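Putative tagatose-6-phosphate ketose/aldose isomerase (Escherichia coli, PDB 3C3J) belongs to the sugar isomerase (SIS) family and carries two SIS domains, each with a five-stranded parallel beta-sheet flanked by helices. Local coordinates at residues A[234-239]-A[256-261]. Numbering follows the deposited sequence.
Sequences GLQGAA and AFYDSP
Gln236, in the first turn of helix 235-249, lays its side chain across the end of strand 255-259 and meets Tyr258 and Asp259 of that strand and Ser260 just beyond it. With CG anti to the backbone N (chi1 -174°) and the chain extended beyond it, the amide is carried from the helix to the strand backbone. Its CD rests 3.7 Å from Ser260 N, while NE2 passes 3.5 Å from Asp259 CA. That same NE2 arrives at the edge of the Tyr258 ring, near the ring plane and 3.5 Å from CD1; the two side chains cross at about a right angle, with amide and ring planes 49° apart. A water 2.6 Å from Gln236 NE2 accepts a weak hydrogen bond from it and donates another weak one to Tyr258 O, a tenuous polar link between helix and strand. One turn along the helix, Ala239 packs on the root of the tyrosine, CB to CB 4.1 Å from Tyr258. Here the axes of residues 235-239 and 256-259 come within 7.3 Å and run antiparallel, in the second and third elements of a beta-alpha-beta unit begun by strand 226-231, in the second SIS domain of the chain. Strand 255-259 is the outermost strand of its sheet within this chain, and Tyr258 and Phe257 both pack against their counterparts in the second subunit. Asp259 directs its CB away from the helix, and its OD1 accepts a hydrogen bond from Ser260 N (N to OD1 2.8 Å) through its anti lone pair, tying the carboxylate to the chain where the strand ends. Ser260, whose CB lies 3.9 Å from Gln236 OE1, turns its hydroxyl to Gly263 N as the N-cap of the following short helix.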
ATOM      1  N   GLY A 234      10.660  -3.235   1.224  1.00 15.39           N
ATOM      2  CA  GLY A 234       9.862  -4.211   1.947  1.00 15.72           C
ATOM      3  C   GLY A 234       9.705  -3.965   3.449  1.00 15.69           C
ATOM      4  O   GLY A 234       8.764  -4.458   4.053  1.00 15.78           O
ATOM      5  N   LEU A 235      10.608  -3.194   4.056  1.00 14.27           N
ATOM      6  CA  LEU A 235      10.437  -2.834   5.461  1.00 14.34           C
ATOM      7  C   LEU A 235       9.249  -1.925   5.697  1.00 13.97           C
ATOM      8  O   LEU A 235       8.803  -1.782   6.835  1.00 14.04           O
ATOM      9  CB  LEU A 235      11.687  -2.197   6.042  1.00 13.33           C
ATOM     10  CG  LEU A 235      12.914  -3.092   6.161  1.00 14.89           C
ATOM     11  CD1 LEU A 235      14.119  -2.253   6.620  1.00 15.24           C
ATOM     12  CD2 LEU A 235      12.664  -4.299   7.096  1.00 12.91           C
ATOM     13  N   GLN A 236       8.724  -1.305   4.641  1.00 13.68           N
ATOM     14  CA  GLN A 236       7.466  -0.601   4.762  1.00 13.39           C
ATOM     15  C   GLN A 236       6.348  -1.579   5.203  1.00 12.30           C
ATOM     16  O   GLN A 236       5.464  -1.216   6.000  1.00 10.37           O
ATOM     17  CB  GLN A 236       7.080   0.172   3.489  1.00 12.87           C
ATOM     18  CG  GLN A 236       5.829   0.998   3.757  1.00 14.53           C
ATOM     19  CD  GLN A 236       5.331   1.856   2.623  1.00 15.51           C
ATOM     20  OE1 GLN A 236       5.931   1.939   1.513  1.00 17.29           O
ATOM     21  NE2 GLN A 236       4.190   2.504   2.885  1.00 14.44           N
ATOM     22  N   GLY A 237       6.384  -2.813   4.697  1.00 12.01           N
ATOM     23  CA  GLY A 237       5.441  -3.837   5.151  1.00 13.19           C
ATOM     24  C   GLY A 237       5.572  -4.160   6.636  1.00 12.67           C
ATOM     25  O   GLY A 237       4.576  -4.401   7.315  1.00 12.82           O
ATOM     26  N   ALA A 238       6.805  -4.183   7.145  1.00 13.38           N
ATOM     27  CA  ALA A 238       7.058  -4.340   8.579  1.00 13.23           C
ATOM     28  C   ALA A 238       6.501  -3.152   9.368  1.00 13.23           C
ATOM     29  O   ALA A 238       5.874  -3.328  10.447  1.00 13.57           O
ATOM     30  CB  ALA A 238       8.564  -4.514   8.839  1.00 13.18           C
ATOM     31  N   ALA A 239       6.708  -1.952   8.830  1.00 13.15           N
ATOM     32  CA  ALA A 239       6.113  -0.734   9.414  1.00 13.20           C
ATOM     33  C   ALA A 239       4.596  -0.804   9.453  1.00 12.47           C
ATOM     34  O   ALA A 239       3.993  -0.426  10.450  1.00 13.10           O
ATOM     35  CB  ALA A 239       6.595   0.524   8.685  1.00 12.91           C
ATOM     36  N   ALA A 256      -2.240   5.102  14.468  1.00 16.73           N
ATOM     37  CA  ALA A 256      -0.987   4.568  13.915  1.00 15.72           C
ATOM     38  C   ALA A 256      -0.933   4.682  12.389  1.00 14.58           C
ATOM     39  O   ALA A 256      -1.930   4.471  11.694  1.00 14.03           O
ATOM     40  CB  ALA A 256      -0.744   3.114  14.382  1.00 16.12           C
ATOM     41  N   PHE A 257       0.253   5.027  11.896  1.00 13.77           N
ATOM     42  CA  PHE A 257       0.511   5.315  10.480  1.00 13.66           C
ATOM     43  C   PHE A 257       1.778   4.597  10.068  1.00 12.93           C
ATOM     44  O   PHE A 257       2.616   4.255  10.898  1.00 12.21           O
ATOM     45  CB  PHE A 257       0.690   6.817  10.255  1.00 13.58           C
ATOM     46  CG  PHE A 257      -0.411   7.642  10.808  1.00 14.18           C
ATOM     47  CD1 PHE A 257      -1.523   7.956  10.044  1.00 15.96           C
ATOM     48  CD2 PHE A 257      -0.354   8.101  12.122  1.00 15.29           C
ATOM     49  CE1 PHE A 257      -2.567   8.712  10.573  1.00 16.63           C
ATOM     50  CE2 PHE A 257      -1.399   8.858  12.662  1.00 16.48           C
ATOM     51  CZ  PHE A 257      -2.494   9.161  11.884  1.00 15.66           C
ATOM     52  N   TYR A 258       1.919   4.363   8.775  1.00 13.52           N
ATOM     53  CA  TYR A 258       3.153   3.792   8.216  1.00 13.20           C
ATOM     54  C   TYR A 258       3.497   4.471   6.904  1.00 13.29           C
ATOM     55  O   TYR A 258       2.618   4.988   6.208  1.00 13.32           O
ATOM     56  CB  TYR A 258       2.992   2.289   7.957  1.00 13.75           C
ATOM     57  CG  TYR A 258       1.858   1.987   7.016  1.00 13.21           C
ATOM     58  CD1 TYR A 258       2.080   1.805   5.644  1.00 14.28           C
ATOM     59  CD2 TYR A 258       0.552   1.916   7.482  1.00 14.52           C
ATOM     60  CE1 TYR A 258       1.016   1.553   4.772  1.00 15.15           C
ATOM     61  CE2 TYR A 258      -0.523   1.677   6.602  1.00 15.59           C
ATOM     62  CZ  TYR A 258      -0.275   1.487   5.256  1.00 14.74           C
ATOM     63  OH  TYR A 258      -1.330   1.237   4.385  1.00 15.01           O
ATOM     64  N   ASP A 259       4.754   4.387   6.527  1.00 13.91           N
ATOM     65  CA  ASP A 259       5.213   4.854   5.219  1.00 14.31           C
ATOM     66  C   ASP A 259       6.650   4.440   5.015  1.00 14.37           C
ATOM     67  O   ASP A 259       7.250   3.801   5.879  1.00 14.19           O
ATOM     68  CB  ASP A 259       5.106   6.380   5.091  1.00 15.07           C
ATOM     69  CG  ASP A 259       4.684   6.847   3.678  1.00 17.42           C
ATOM     70  OD1 ASP A 259       5.161   6.327   2.638  1.00 18.80           O
ATOM     71  OD2 ASP A 259       3.883   7.799   3.616  1.00 24.10           O
ATOM     72  N   SER A 260       7.192   4.785   3.856  1.00 12.99           N
ATOM     73  CA  SER A 260       8.620   4.688   3.637  1.00 14.19           C
ATOM     74  C   SER A 260       9.226   6.043   4.008  1.00 14.24           C
ATOM     75  O   SER A 260       8.540   7.051   3.960  1.00 13.72           O
ATOM     76  CB  SER A 260       8.943   4.371   2.189  1.00 13.31           C
ATOM     77  OG  SER A 260       8.554   5.433   1.369  1.00 13.33           O
ATOM     78  N   PRO A 261      10.488   6.056   4.444  1.00 14.81           N
ATOM     79  CA  PRO A 261      11.163   7.329   4.707  1.00 15.18           C
ATOM     80  C   PRO A 261      11.079   8.352   3.563  1.00 15.16           C
ATOM     81  O   PRO A 261      10.761   9.518   3.826  1.00 15.76           O
ATOM     82  CB  PRO A 261      12.611   6.896   4.993  1.00 15.31           C
ATOM     83  CG  PRO A 261      12.454   5.552   5.605  1.00 15.94           C
ATOM     84  CD  PRO A 261      11.304   4.906   4.855  1.00 14.49           C
TER
HETATM   85  O   HOH W   1       2.517   4.443   2.763  1.00 49.29           O